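PDB 6AVX: carboxylesterase SOBER1 from Arabidopsis thaliana, which hydrolyses carboxylic esters with a preference for short acyl chains, shows phospholipase A2 activity, and dampens the hypersensitive response triggered by the bacterial effector AvrBsT. Local coordinates for residues S30-N35 with W207-L212; A43-V48 with V55-F60; G106-G111 with S132-F137; S139-Q144 with L174-E179; L155-T160 with K187-L192. The protein carries 1 engineered substitution. All blocks are in the same frame, centred on the assembly; numbering follows the deposited sequence.

Interaction 1: residues S30-N35 with W207-L212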
# COMPACT_ATOMS: atom_id res chain seq x y z
N SER A 30 14.73 8.33 12.77
CA SER A 30 16.13 8.06 12.53
C SER A 30 16.81 9.19 11.76
O SER A 30 16.19 9.92 10.99
CB SER A 30 16.30 6.77 11.74
OG SER A 30 15.74 6.89 10.45
N SER A 31 18.12 9.31 11.95
CA SER A 31 18.91 10.20 11.11
C SER A 31 18.76 9.84 9.64
O SER A 31 18.66 10.73 8.78
CB SER A 31 20.38 10.15 11.51
OG SER A 31 20.56 10.60 12.83
N GLU A 32 18.72 8.55 9.32
CA GLU A 32 18.72 8.10 7.94
C GLU A 32 17.48 8.53 7.19
O GLU A 32 17.53 8.76 5.98
CB GLU A 32 18.85 6.57 7.89
CG GLU A 32 20.21 6.04 8.28
CD GLU A 32 20.40 5.85 9.78
OE1 GLU A 32 19.53 6.22 10.60
OE2 GLU A 32 21.46 5.28 10.15
N LEU A 33 16.34 8.62 7.86
CA LEU A 33 15.12 9.04 7.20
C LEU A 33 14.81 10.51 7.42
O LEU A 33 13.78 11.00 6.94
CB LEU A 33 13.96 8.14 7.62
CG LEU A 33 14.09 6.66 7.22
CD1 LEU A 33 12.71 6.06 7.12
CD2 LEU A 33 14.85 6.44 5.92
N SER A 34 15.70 11.25 8.09
CA SER A 34 15.36 12.61 8.49
C SER A 34 15.15 13.54 7.29
O SER A 34 14.38 14.50 7.39
CB SER A 34 16.44 13.17 9.42
OG SER A 34 17.69 13.31 8.76
N ASN A 35 15.83 13.29 6.19
CA ASN A 35 15.72 14.14 5.02
C ASN A 35 14.67 13.66 4.03
O ASN A 35 14.51 14.26 2.97
CB ASN A 35 17.08 14.27 4.32
CG ASN A 35 17.49 13.00 3.62
OD1 ASN A 35 16.96 11.93 3.88
ND2 ASN A 35 18.46 13.11 2.71
N TRP A 207 13.25 -1.44 7.61
CA TRP A 207 13.24 -2.03 6.27
C TRP A 207 13.60 -1.00 5.21
O TRP A 207 14.40 -1.29 4.32
CB TRP A 207 11.87 -2.65 6.04
CG TRP A 207 11.50 -3.07 4.65
CD1 TRP A 207 11.80 -4.24 4.02
CD2 TRP A 207 10.68 -2.32 3.74
NE1 TRP A 207 11.21 -4.25 2.76
CE2 TRP A 207 10.53 -3.09 2.57
CE3 TRP A 207 10.05 -1.08 3.81
CZ2 TRP A 207 9.77 -2.64 1.48
CZ3 TRP A 207 9.31 -0.64 2.73
CH2 TRP A 207 9.18 -1.43 1.59
N ILE A 208 13.06 0.21 5.30
CA ILE A 208 13.47 1.26 4.37
C ILE A 208 14.96 1.53 4.48
O ILE A 208 15.67 1.64 3.47
CB ILE A 208 12.65 2.55 4.59
CG1 ILE A 208 11.18 2.29 4.24
CG2 ILE A 208 13.19 3.67 3.74
CD1 ILE A 208 10.25 3.46 4.55
N LYS A 209 15.47 1.64 5.71
CA LYS A 209 16.90 1.87 5.91
C LYS A 209 17.73 0.77 5.28
O LYS A 209 18.76 1.04 4.66
CB LYS A 209 17.20 1.96 7.40
CG LYS A 209 16.71 3.26 8.01
CD LYS A 209 16.81 3.29 9.52
CE LYS A 209 18.21 2.98 9.98
NZ LYS A 209 18.34 3.22 11.45
N ARG A 210 17.32 -0.48 5.45
CA ARG A 210 18.06 -1.59 4.86
C ARG A 210 18.02 -1.54 3.35
O ARG A 210 19.03 -1.79 2.68
CB ARG A 210 17.47 -2.91 5.35
CG ARG A 210 18.20 -4.16 4.89
CD ARG A 210 17.54 -5.42 5.46
NE ARG A 210 16.97 -5.14 6.77
CZ ARG A 210 15.67 -5.14 7.06
NH1 ARG A 210 14.76 -5.44 6.15
NH2 ARG A 210 15.27 -4.84 8.29
N ARG A 211 16.87 -1.20 2.78
CA ARG A 211 16.78 -1.06 1.33
C ARG A 211 17.71 0.03 0.83
O ARG A 211 18.42 -0.15 -0.16
CB ARG A 211 15.33 -0.77 0.94
CG ARG A 211 15.11 -0.47 -0.54
CD ARG A 211 15.52 -1.62 -1.45
NE ARG A 211 14.88 -1.47 -2.75
CZ ARG A 211 15.38 -1.89 -3.92
NH1 ARG A 211 16.56 -2.51 -3.95
NH2 ARG A 211 14.70 -1.69 -5.06
N LEU A 212 17.73 1.17 1.52
CA LEU A 212 18.62 2.27 1.13
C LEU A 212 20.08 1.87 1.26
O LEU A 212 20.91 2.27 0.44
CB LEU A 212 18.34 3.50 2.00
CG LEU A 212 16.99 4.19 1.79
CD1 LEU A 212 16.80 5.29 2.81
CD2 LEU A 212 16.86 4.76 0.38
O HOH W 1 21.39 2.88 11.15
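This is a loop-to-helix contact at the edge of the molecule, in which Glu-32 and Leu-33 meet three side chains of the last helix. The polar half is a salt bridge between Glu-32 OE1 and Lys-209 NZ at 3.3 Å; as a hydrogen bond it is weak. A water supports it, donating to Glu-32 OE2 at 2.6 Å and accepting from Lys-209 NZ at 3.1 Å. Each carboxylate oxygen is therefore linked to the ammonium, one directly and one through water. A bend in the glutamate chain (chi2 85°) brings the carboxylate over the CE end of the lysine.

In this alpha/beta hydrolase fold, loop 30-35 leads into the outer strand 37-39, and helix 198-212 is the last helix of the chain. Next to the salt bridge the contact is apolar. Leu-33 CD2 sits 3.9 Å from Ile-208 CG2 and 3.8 Å from Leu-212 CD1, two residues one helical turn apart. Ile-208 and Leu-212 also rest on Phe-103 of strand 102-107. The loop contains an ST motif: Leu-33 N donates to Ser-30 OG at 3.2 Å. The same hydroxyl is hydrogen-bonded to Glu-205 of the helix.

Interaction 2: residues A43-V48 with V55-F60; sequences APFNPV and VMRSWF
Val-55 lies in the second strand of a short antiparallel beta hairpin and pairs with Pro-47. Its CG1 branch touches Phe-45 CB at 3.7 Å, while CG2 lies near the proline ring. Met-56 forms a hydrogen-bonded pair with Asn-46: Asn-46 N donates to Met-56 O at 3.0 Å, and Met-56 N to Asn-46 O. The Met-56 side chain is on the other face from Val-55, and its CG packs on Val-48 CG2.

Arg-57 faces Phe-45. Its CG lies over the phenylalanine ring, 4.0 Å from the centroid, in a CH-pi contact. The extended chain then brings one face of the guanidinium over Phe-45 CE2, with the two planes 41° apart. Arg-57 NH2 donates to Ala-43 O at 2.8 Å, with the acceptor almost in the guanidinium plane. This bond and the ring together limit how the group can turn.

Ser-58 N bonds to Pro-44 O. Ser-58 O takes Asn-46 ND2 at 2.8 Å, in its carbonyl plane. At Trp-59, Ala-43 CB stands over the six-membered ring, 3.6 Å from its centroid.

Beyond the hairpin, Trp-59 NE1 bonds to His-12 O, and Ser-58 OG to Gln-109 at the start of helix 109-120. Phe-60 reaches on to Ala-112 of that helix and to helix 75-94.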
# COMPACT_ATOMS: atom_id res chain seq x y z
N ALA A 43 -7.66 10.95 -0.99
CA ALA A 43 -8.49 10.35 -2.01
C ALA A 43 -9.69 11.26 -2.32
O ALA A 43 -10.15 12.02 -1.46
CB ALA A 43 -9.03 9.00 -1.54
N PRO A 44 -10.25 11.16 -3.52
CA PRO A 44 -11.47 11.91 -3.83
C PRO A 44 -12.65 11.40 -3.03
O PRO A 44 -12.66 10.28 -2.51
CB PRO A 44 -11.70 11.62 -5.32
CG PRO A 44 -10.40 11.09 -5.84
CD PRO A 44 -9.82 10.34 -4.66
N PHE A 45 -13.67 12.24 -2.97
CA PHE A 45 -14.97 11.86 -2.42
C PHE A 45 -15.72 11.01 -3.44
O PHE A 45 -16.16 11.51 -4.48
CB PHE A 45 -15.77 13.11 -2.05
CG PHE A 45 -15.25 13.79 -0.82
CD1 PHE A 45 -15.53 13.28 0.43
CD2 PHE A 45 -14.45 14.91 -0.91
CE1 PHE A 45 -15.03 13.87 1.57
CE2 PHE A 45 -13.96 15.52 0.24
CZ PHE A 45 -14.24 14.98 1.48
N ASN A 46 -15.91 9.74 -3.12
CA ASN A 46 -16.58 8.79 -4.00
C ASN A 46 -17.66 8.07 -3.20
O ASN A 46 -17.52 7.89 -1.98
CB ASN A 46 -15.61 7.73 -4.52
CG ASN A 46 -14.59 8.28 -5.47
OD1 ASN A 46 -14.92 8.77 -6.55
ND2 ASN A 46 -13.33 8.19 -5.10
N PRO A 47 -18.73 7.61 -3.85
CA PRO A 47 -19.65 6.69 -3.17
C PRO A 47 -18.96 5.37 -2.88
O PRO A 47 -18.09 4.91 -3.63
CB PRO A 47 -20.79 6.50 -4.19
CG PRO A 47 -20.53 7.47 -5.27
CD PRO A 47 -19.09 7.80 -5.26
N VAL A 48 -19.33 4.76 -1.77
CA VAL A 48 -18.71 3.51 -1.33
C VAL A 48 -19.80 2.47 -1.09
O VAL A 48 -20.67 2.63 -0.23
CB VAL A 48 -17.85 3.71 -0.07
CG1 VAL A 48 -17.23 2.40 0.36
CG2 VAL A 48 -16.77 4.74 -0.34
N VAL A 55 -21.02 8.81 0.46
CA VAL A 55 -19.84 9.44 -0.12
C VAL A 55 -18.84 9.75 0.98
O VAL A 55 -19.18 10.27 2.04
CB VAL A 55 -20.26 10.71 -0.89
CG1 VAL A 55 -19.04 11.54 -1.28
CG2 VAL A 55 -21.09 10.33 -2.12
N MET A 56 -17.57 9.45 0.71
CA MET A 56 -16.48 9.70 1.64
C MET A 56 -15.19 9.62 0.84
O MET A 56 -15.19 9.16 -0.30
CB MET A 56 -16.50 8.66 2.77
CG MET A 56 -16.41 7.22 2.28
SD MET A 56 -16.90 6.02 3.53
CE MET A 56 -18.65 6.42 3.70
N ARG A 57 -14.10 10.04 1.44
CA ARG A 57 -12.82 9.89 0.75
C ARG A 57 -12.54 8.40 0.60
O ARG A 57 -12.60 7.64 1.58
CB ARG A 57 -11.70 10.55 1.53
CG ARG A 57 -11.80 12.05 1.58
CD ARG A 57 -10.43 12.67 1.89
NE ARG A 57 -10.51 14.13 2.02
CZ ARG A 57 -10.57 14.97 1.00
NH1 ARG A 57 -10.68 16.28 1.24
NH2 ARG A 57 -10.50 14.56 -0.24
N SER A 58 -12.26 7.97 -0.62
CA SER A 58 -12.10 6.56 -0.91
C SER A 58 -11.27 6.42 -2.18
O SER A 58 -11.61 7.00 -3.21
CB SER A 58 -13.46 5.92 -1.12
OG SER A 58 -13.30 4.56 -1.48
N TRP A 59 -10.19 5.63 -2.11
CA TRP A 59 -9.35 5.46 -3.29
C TRP A 59 -10.06 4.71 -4.41
O TRP A 59 -9.81 4.99 -5.58
CB TRP A 59 -8.06 4.73 -2.92
CG TRP A 59 -7.17 5.51 -2.01
CD1 TRP A 59 -6.91 5.25 -0.70
CD2 TRP A 59 -6.45 6.70 -2.33
NE1 TRP A 59 -6.08 6.21 -0.19
CE2 TRP A 59 -5.78 7.12 -1.16
CE3 TRP A 59 -6.30 7.47 -3.49
CZ2 TRP A 59 -4.99 8.26 -1.12
CZ3 TRP A 59 -5.52 8.60 -3.44
CH2 TRP A 59 -4.87 8.98 -2.27
N PHE A 60 -10.88 3.71 -4.08
CA PHE A 60 -11.55 2.87 -5.06
C PHE A 60 -12.70 2.18 -4.33
O PHE A 60 -12.70 2.09 -3.11
CB PHE A 60 -10.58 1.86 -5.70
CG PHE A 60 -9.92 0.93 -4.71
CD1 PHE A 60 -10.58 -0.20 -4.25
CD2 PHE A 60 -8.62 1.15 -4.25
CE1 PHE A 60 -9.98 -1.06 -3.34
CE2 PHE A 60 -8.02 0.27 -3.34
CZ PHE A 60 -8.70 -0.83 -2.89
O HOH W 2 -15.13 4.36 -3.57

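Interaction 3: residues G106-G111 with S132-F137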
# COMPACT_ATOMS: atom_id res chain seq x y z
N GLY A 106 0.96 2.22 2.67
CA GLY A 106 -0.42 2.58 2.95
C GLY A 106 -1.12 1.59 3.85
O GLY A 106 -0.73 0.42 3.96
N LEU A 107 -2.18 2.08 4.48
CA LEU A 107 -3.01 1.31 5.40
C LEU A 107 -4.31 0.87 4.75
O LEU A 107 -5.06 1.71 4.23
CB LEU A 107 -3.35 2.17 6.62
CG LEU A 107 -4.26 1.50 7.66
CD1 LEU A 107 -3.61 0.27 8.29
CD2 LEU A 107 -4.68 2.49 8.73
N SER A 108 -4.60 -0.43 4.82
CA SER A 108 -5.89 -1.01 4.49
C SER A 108 -6.22 -0.72 3.03
O SER A 108 -5.49 -1.19 2.16
CB SER A 108 -6.95 -0.57 5.50
OG SER A 108 -8.08 -1.42 5.34
N GLN A 109 -7.25 0.06 2.73
CA GLN A 109 -7.51 0.42 1.34
C GLN A 109 -6.26 1.02 0.69
O GLN A 109 -5.96 0.74 -0.47
CB GLN A 109 -8.66 1.42 1.28
CG GLN A 109 -9.12 1.73 -0.13
CD GLN A 109 -10.10 2.86 -0.18
OE1 GLN A 109 -9.85 3.94 0.35
NE2 GLN A 109 -11.22 2.62 -0.83
N GLY A 110 -5.53 1.85 1.42
CA GLY A 110 -4.31 2.43 0.90
C GLY A 110 -3.18 1.42 0.75
O GLY A 110 -2.28 1.62 -0.07
N GLY A 111 -3.20 0.36 1.55
CA GLY A 111 -2.26 -0.74 1.36
C GLY A 111 -2.57 -1.56 0.12
O GLY A 111 -1.66 -1.94 -0.63
N SER A 132 -1.94 -4.05 6.60
CA SER A 132 -3.31 -4.54 6.78
C SER A 132 -4.15 -4.38 5.51
O SER A 132 -5.33 -4.04 5.56
CB SER A 132 -3.98 -3.84 7.96
OG SER A 132 -3.14 -3.92 9.11
N GLY A 133 -3.54 -4.67 4.37
CA GLY A 133 -4.19 -4.55 3.09
C GLY A 133 -4.74 -5.87 2.58
O GLY A 133 -4.93 -6.84 3.32
N TRP A 134 -4.99 -5.89 1.28
CA TRP A 134 -5.50 -7.08 0.60
C TRP A 134 -5.09 -6.97 -0.85
O TRP A 134 -4.63 -5.93 -1.31
CB TRP A 134 -7.01 -7.21 0.76
CG TRP A 134 -7.83 -6.12 0.11
CD1 TRP A 134 -8.35 -6.14 -1.14
CD2 TRP A 134 -8.26 -4.90 0.71
NE1 TRP A 134 -9.07 -5.01 -1.37
CE2 TRP A 134 -9.06 -4.23 -0.24
CE3 TRP A 134 -8.09 -4.31 1.96
CZ2 TRP A 134 -9.65 -2.99 0.01
CZ3 TRP A 134 -8.68 -3.10 2.23
CH2 TRP A 134 -9.48 -2.46 1.25
N VAL A 135 -5.26 -8.07 -1.59
CA VAL A 135 -4.94 -8.11 -3.01
C VAL A 135 -6.16 -7.61 -3.78
O VAL A 135 -7.21 -8.27 -3.73
CB VAL A 135 -4.55 -9.52 -3.46
CG1 VAL A 135 -4.19 -9.53 -4.94
CG2 VAL A 135 -3.36 -10.01 -2.64
N PRO A 136 -6.10 -6.46 -4.47
CA PRO A 136 -7.32 -5.84 -4.97
C PRO A 136 -7.64 -6.20 -6.41
O PRO A 136 -8.37 -5.47 -7.08
CB PRO A 136 -7.02 -4.35 -4.84
CG PRO A 136 -5.60 -4.29 -5.17
CD PRO A 136 -4.96 -5.52 -4.58
N PHE A 137 -7.13 -7.33 -6.87
CA PHE A 137 -7.41 -7.81 -8.21
C PHE A 137 -7.15 -9.30 -8.25
O PHE A 137 -6.63 -9.88 -7.31
CB PHE A 137 -6.66 -7.00 -9.30
CG PHE A 137 -5.24 -6.57 -8.94
CD1 PHE A 137 -4.38 -7.40 -8.23
CD2 PHE A 137 -4.75 -5.35 -9.38
CE1 PHE A 137 -3.07 -6.99 -7.95
CE2 PHE A 137 -3.46 -4.95 -9.12
CZ PHE A 137 -2.62 -5.77 -8.40
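Ser-108 meets Ser-132 and Trp-134 at a buried junction. The weakly polar contact comes first. Ser-108 CA points its hydrogen at Ser-132 O, with a CA to O distance of 3.3 Å and an angle of 160° at the hydrogen. This buried carbonyl oxygen has no hydrogen-bond partner in the model; the CA-H...O contact is a weak one and probably offsets this only in part.

The aromatic contacts come from Trp-134, whose six-membered ring reaches back to the 108-109 peptide. CZ3 lies 3.5 Å from Ser-108 C, and CH2 is 3.5 Å from Gln-109 CA. Ser-108 OG is at the ring edge, in its plane, 3.6 Å from CZ3. With CG between the backbone N and the carbonyl carbon (chi1 65°), the indole of Trp-134 is turned back to this place. A looser apolar touch joins Leu-107 CD1 to Ser-132 CB at 4.1 Å.

The backbone of 106-111 has the form of a nucleophile elbow, the GxSxG turn of alpha/beta hydrolases. Ser-108 has the strained backbone, with positive phi, of that turn. By similarity it belongs to the charge relay system, and its side chain touches His-194.

The elbow links strand 102-107 to helix 109-120. Segment 132-137 leaves the neighbouring strand 127-131, lays Trp-134 and Pro-136 on Ala-112 of helix 109-120, and packs Val-135 on Ala-173 and Phe-176 of helix 173-180.

Interaction 4: residues S139-Q144 with L174-E179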
# COMPACT_ATOMS: atom_id res chain seq x y z
N SER A 139 -5.70 -12.87 -10.44
CA SER A 139 -4.48 -13.21 -11.16
C SER A 139 -4.54 -12.83 -12.64
O SER A 139 -3.50 -12.87 -13.30
CB SER A 139 -4.20 -14.70 -11.03
OG SER A 139 -5.28 -15.42 -11.55
N SER A 140 -5.70 -12.45 -13.18
CA SER A 140 -5.77 -12.00 -14.58
C SER A 140 -4.86 -10.81 -14.85
O SER A 140 -4.43 -10.62 -15.99
CB SER A 140 -7.20 -11.64 -14.97
OG SER A 140 -7.67 -10.52 -14.26
N ILE A 141 -4.53 -10.01 -13.83
CA ILE A 141 -3.71 -8.83 -14.03
C ILE A 141 -2.22 -9.14 -14.06
O ILE A 141 -1.43 -8.29 -14.49
CB ILE A 141 -3.99 -7.80 -12.91
CG1 ILE A 141 -3.41 -6.43 -13.23
CG2 ILE A 141 -3.39 -8.23 -11.59
CD1 ILE A 141 -4.07 -5.76 -14.35
N ILE A 142 -1.79 -10.31 -13.58
CA ILE A 142 -0.37 -10.57 -13.38
C ILE A 142 0.40 -10.43 -14.68
O ILE A 142 1.55 -9.97 -14.68
CB ILE A 142 -0.17 -11.95 -12.72
CG1 ILE A 142 -0.64 -11.90 -11.26
CG2 ILE A 142 1.30 -12.38 -12.81
CD1 ILE A 142 -0.65 -13.24 -10.55
N SER A 143 -0.20 -10.83 -15.81
CA SER A 143 0.46 -10.73 -17.10
C SER A 143 0.82 -9.29 -17.45
O SER A 143 1.61 -9.08 -18.38
CB SER A 143 -0.45 -11.32 -18.17
OG SER A 143 -1.70 -10.68 -18.19
N GLN A 144 0.24 -8.30 -16.77
CA GLN A 144 0.47 -6.91 -17.07
C GLN A 144 1.48 -6.25 -16.13
O GLN A 144 1.77 -5.06 -16.31
CB GLN A 144 -0.85 -6.15 -17.06
CG GLN A 144 -1.94 -6.80 -17.93
CD GLN A 144 -1.45 -7.20 -19.31
OE1 GLN A 144 -1.50 -8.39 -19.65
NE2 GLN A 144 -1.00 -6.24 -20.10
N LEU A 174 0.68 -13.88 -0.34
CA LEU A 174 1.95 -14.57 -0.53
C LEU A 174 1.92 -15.48 -1.75
O LEU A 174 2.82 -15.36 -2.60
CB LEU A 174 2.37 -15.26 0.76
CG LEU A 174 2.62 -14.30 1.93
CD1 LEU A 174 2.97 -15.05 3.21
CD2 LEU A 174 3.70 -13.28 1.59
N PRO A 175 0.95 -16.37 -1.91
CA PRO A 175 0.96 -17.17 -3.14
C PRO A 175 0.68 -16.36 -4.39
O PRO A 175 1.19 -16.69 -5.46
CB PRO A 175 -0.11 -18.25 -2.89
CG PRO A 175 -0.91 -17.75 -1.75
CD PRO A 175 -0.03 -16.85 -0.94
N PHE A 176 -0.10 -15.29 -4.27
CA PHE A 176 -0.32 -14.40 -5.41
C PHE A 176 1.00 -13.78 -5.86
O PHE A 176 1.34 -13.79 -7.05
CB PHE A 176 -1.33 -13.33 -5.02
CG PHE A 176 -1.64 -12.36 -6.11
CD1 PHE A 176 -2.72 -12.55 -6.94
CD2 PHE A 176 -0.86 -11.24 -6.29
CE1 PHE A 176 -3.00 -11.64 -7.95
CE2 PHE A 176 -1.14 -10.33 -7.31
CZ PHE A 176 -2.20 -10.54 -8.12
N LEU A 177 1.77 -13.29 -4.91
CA LEU A 177 3.01 -12.63 -5.26
C LEU A 177 4.05 -13.62 -5.76
O LEU A 177 4.84 -13.29 -6.64
CB LEU A 177 3.51 -11.79 -4.07
CG LEU A 177 2.61 -10.57 -3.77
CD1 LEU A 177 3.01 -9.88 -2.47
CD2 LEU A 177 2.63 -9.58 -4.92
N LYS A 178 4.03 -14.85 -5.24
CA LYS A 178 4.89 -15.89 -5.78
C LYS A 178 4.55 -16.17 -7.24
O LYS A 178 5.44 -16.25 -8.09
CB LYS A 178 4.77 -17.15 -4.92
CG LYS A 178 5.86 -18.20 -5.18
CD LYS A 178 7.20 -17.79 -4.58
CE LYS A 178 7.16 -17.75 -3.05
NZ LYS A 178 8.48 -17.40 -2.46
N GLU A 179 3.27 -16.32 -7.55
CA GLU A 179 2.86 -16.49 -8.95
C GLU A 179 3.37 -15.33 -9.80
O GLU A 179 3.81 -15.53 -10.94
CB GLU A 179 1.33 -16.60 -9.05
CG GLU A 179 0.83 -16.78 -10.50
CD GLU A 179 -0.69 -16.91 -10.65
OE1 GLU A 179 -1.18 -16.96 -11.80
OE2 GLU A 179 -1.42 -16.96 -9.63
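A short 3-10 helix, 139-144, lies beside helix 173-180, with Ser-139 CA 7.2 Å from Phe-176 CA and Ile-142 CA 8.1 Å from Glu-179 CA. Both belong to the connections around the sheet of the alpha/beta hydrolase fold: the 3-10 segment precedes strand 154-159, and helix 173-180 precedes strand 184-189. The contact is near the surface and is held by side chains.

Phe-176 is the centre of it. Its CG is anti to the backbone N (chi1 -180°), which carries the ring out to the 3-10 segment. Ile-142 CD1 lies over one face, 4.1 Å from the ring centroid, in a CH-pi contact. Ile-142 CG1 touches Phe-176 CZ at 3.8 Å. Ile-141 CG2 comes to the ring edge instead. Val-135 and Phe-145 also pack on Phe-176.

Glu-179, one turn further along its helix, reaches over with a fully extended chain. Its aliphatic part and carboxylate run across the end of Ile-142. Ile-142 CD1 is 3.7 Å from Glu-179 CD. Both carboxylate oxygens face the same carbon: Ser-139 CB is 3.8 Å from Glu-179 OE1 and from Glu-179 OE2.

Interaction 5: residues L155-T160 with K187-L192; sequences LWSHGT and KAYPGL
Strands 154-159 and 184-189 pair here in parallel at one edge of the central sheet, next to the putative charge relay system. Four backbone bonds join residues 155-160 to 187-192. Lys-187 N donates to Trp-156 O at 2.7 Å. His-158 N bonds to Lys-187 O, Tyr-189 N to His-158 O, and Thr-160 N to Tyr-189 O at 3.0 Å.

The last acceptor is gripped twice. Leu-192 N also reaches Tyr-189 O, from the opposite face of its plane, closing a type II turn from Tyr-189 to Leu-192. Thr-160 holds the same turn through its side chain: Gly-191 N donates to Thr-160 OG1 at 2.9 Å.

In the alpha/beta hydrolase fold the acid and histidine of the triad follow such strand ends. Here these are Asp-162 and His-194, assigned by similarity. The nearest side-chain atoms of His-158 and Asp-162 are about 4 Å apart. His-158 is fixed by two bonds: Trp-156 NE1 donates to His-158 ND1 at 3.1 Å with the two rings edge to edge in plane, and His-158 NE2 bonds to Val-165 O. On the other face, Ser-157 CB touches Tyr-189 CE2 at 3.9 Å, and a water joins Ser-157 OG to Tyr-189 OH, each at 2.7 Å.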
# COMPACT_ATOMS: atom_id res chain seq x y z
N LEU A 155 7.00 -5.28 1.66
CA LEU A 155 6.90 -5.63 3.07
C LEU A 155 5.43 -5.55 3.45
O LEU A 155 4.84 -4.47 3.38
CB LEU A 155 7.72 -4.68 3.94
CG LEU A 155 7.51 -4.85 5.45
CD1 LEU A 155 7.95 -6.23 5.92
CD2 LEU A 155 8.25 -3.78 6.20
N TRP A 156 4.85 -6.67 3.83
CA TRP A 156 3.44 -6.74 4.21
C TRP A 156 3.35 -6.96 5.71
O TRP A 156 3.89 -7.95 6.21
CB TRP A 156 2.79 -7.92 3.49
CG TRP A 156 1.30 -7.91 3.54
CD1 TRP A 156 0.50 -8.02 4.63
CD2 TRP A 156 0.42 -7.78 2.42
NE1 TRP A 156 -0.82 -7.96 4.27
CE2 TRP A 156 -0.89 -7.82 2.90
CE3 TRP A 156 0.63 -7.64 1.04
CZ2 TRP A 156 -1.99 -7.73 2.06
CZ3 TRP A 156 -0.45 -7.54 0.21
CH2 TRP A 156 -1.75 -7.58 0.72
N SER A 157 2.69 -6.05 6.41
CA SER A 157 2.50 -6.11 7.85
C SER A 157 1.02 -6.33 8.11
O SER A 157 0.19 -5.65 7.51
CB SER A 157 2.91 -4.77 8.47
OG SER A 157 4.30 -4.51 8.26
N HIS A 158 0.66 -7.28 8.97
CA HIS A 158 -0.75 -7.56 9.21
C HIS A 158 -0.94 -8.04 10.64
O HIS A 158 -0.14 -8.84 11.15
CB HIS A 158 -1.28 -8.62 8.24
CG HIS A 158 -2.69 -8.40 7.78
ND1 HIS A 158 -2.99 -8.14 6.46
CD2 HIS A 158 -3.87 -8.41 8.44
CE1 HIS A 158 -4.30 -7.99 6.34
NE2 HIS A 158 -4.86 -8.14 7.53
N GLY A 159 -2.02 -7.57 11.26
CA GLY A 159 -2.36 -8.00 12.61
C GLY A 159 -3.13 -9.30 12.57
O GLY A 159 -4.05 -9.48 11.79
N THR A 160 -2.75 -10.22 13.47
CA THR A 160 -3.38 -11.52 13.45
C THR A 160 -4.84 -11.47 13.87
O THR A 160 -5.62 -12.35 13.49
CB THR A 160 -2.66 -12.52 14.37
OG1 THR A 160 -2.71 -12.06 15.72
CG2 THR A 160 -1.22 -12.71 13.95
N LYS A 187 5.17 -9.81 7.69
CA LYS A 187 5.43 -9.57 9.11
C LYS A 187 4.10 -9.61 9.84
O LYS A 187 3.28 -8.69 9.69
CB LYS A 187 6.13 -8.23 9.30
CG LYS A 187 6.62 -7.96 10.70
CD LYS A 187 7.71 -8.94 11.10
CE LYS A 187 8.27 -8.60 12.47
NZ LYS A 187 8.75 -9.83 13.16
N ALA A 188 3.87 -10.67 10.61
CA ALA A 188 2.65 -10.80 11.40
C ALA A 188 2.84 -10.09 12.73
O ALA A 188 3.92 -10.13 13.33
CB ALA A 188 2.33 -12.27 11.67
N TYR A 189 1.77 -9.47 13.21
CA TYR A 189 1.74 -8.80 14.50
C TYR A 189 0.73 -9.50 15.39
O TYR A 189 -0.49 -9.25 15.27
CB TYR A 189 1.44 -7.30 14.33
CG TYR A 189 2.68 -6.62 13.81
CD1 TYR A 189 3.63 -6.15 14.69
CD2 TYR A 189 2.95 -6.54 12.45
CE1 TYR A 189 4.79 -5.59 14.26
CE2 TYR A 189 4.13 -5.97 12.00
CZ TYR A 189 5.04 -5.50 12.91
OH TYR A 189 6.23 -4.94 12.53
N PRO A 190 1.16 -10.43 16.25
CA PRO A 190 0.20 -11.18 17.08
C PRO A 190 -0.58 -10.25 17.99
O PRO A 190 -0.02 -9.36 18.64
CB PRO A 190 1.09 -12.15 17.88
CG PRO A 190 2.48 -11.69 17.69
CD PRO A 190 2.53 -10.93 16.40
N GLY A 191 -1.88 -10.44 18.01
CA GLY A 191 -2.75 -9.65 18.85
C GLY A 191 -3.17 -8.31 18.28
O GLY A 191 -4.10 -7.70 18.82
N LEU A 192 -2.52 -7.82 17.22
CA LEU A 192 -2.90 -6.55 16.63
C LEU A 192 -4.16 -6.73 15.79
O LEU A 192 -4.31 -7.74 15.10
CB LEU A 192 -1.75 -6.05 15.75
CG LEU A 192 -1.95 -4.68 15.09
CD1 LEU A 192 -2.01 -3.58 16.12
CD2 LEU A 192 -0.83 -4.39 14.10
O HOH W 3 6.08 -3.72 10.17

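In the fold
Interaction 3 is the buried contact; its centre is about 5 Å from the centre of the chain. Interaction 4 is a surface contact, and interactions 1, 2 and 5 are partly buried. Interactions 1 and 2 lie on opposite sides of the chain's centre. Backbone pairing dominates interactions 2 and 5, antiparallel in the hairpin and parallel in the main sheet. Side chains carry interactions 1 and 4, one with a salt bridge and the other without. Interaction 3 relies on close van der Waals and CA-H...O contacts. It also touches three others: Gln-109 meets the hairpin, Ser-132 N meets Ser-157 O, and Phe-137 packs on Phe-176. Trp-207 packs on Leu-155, joining interactions 1 and 5.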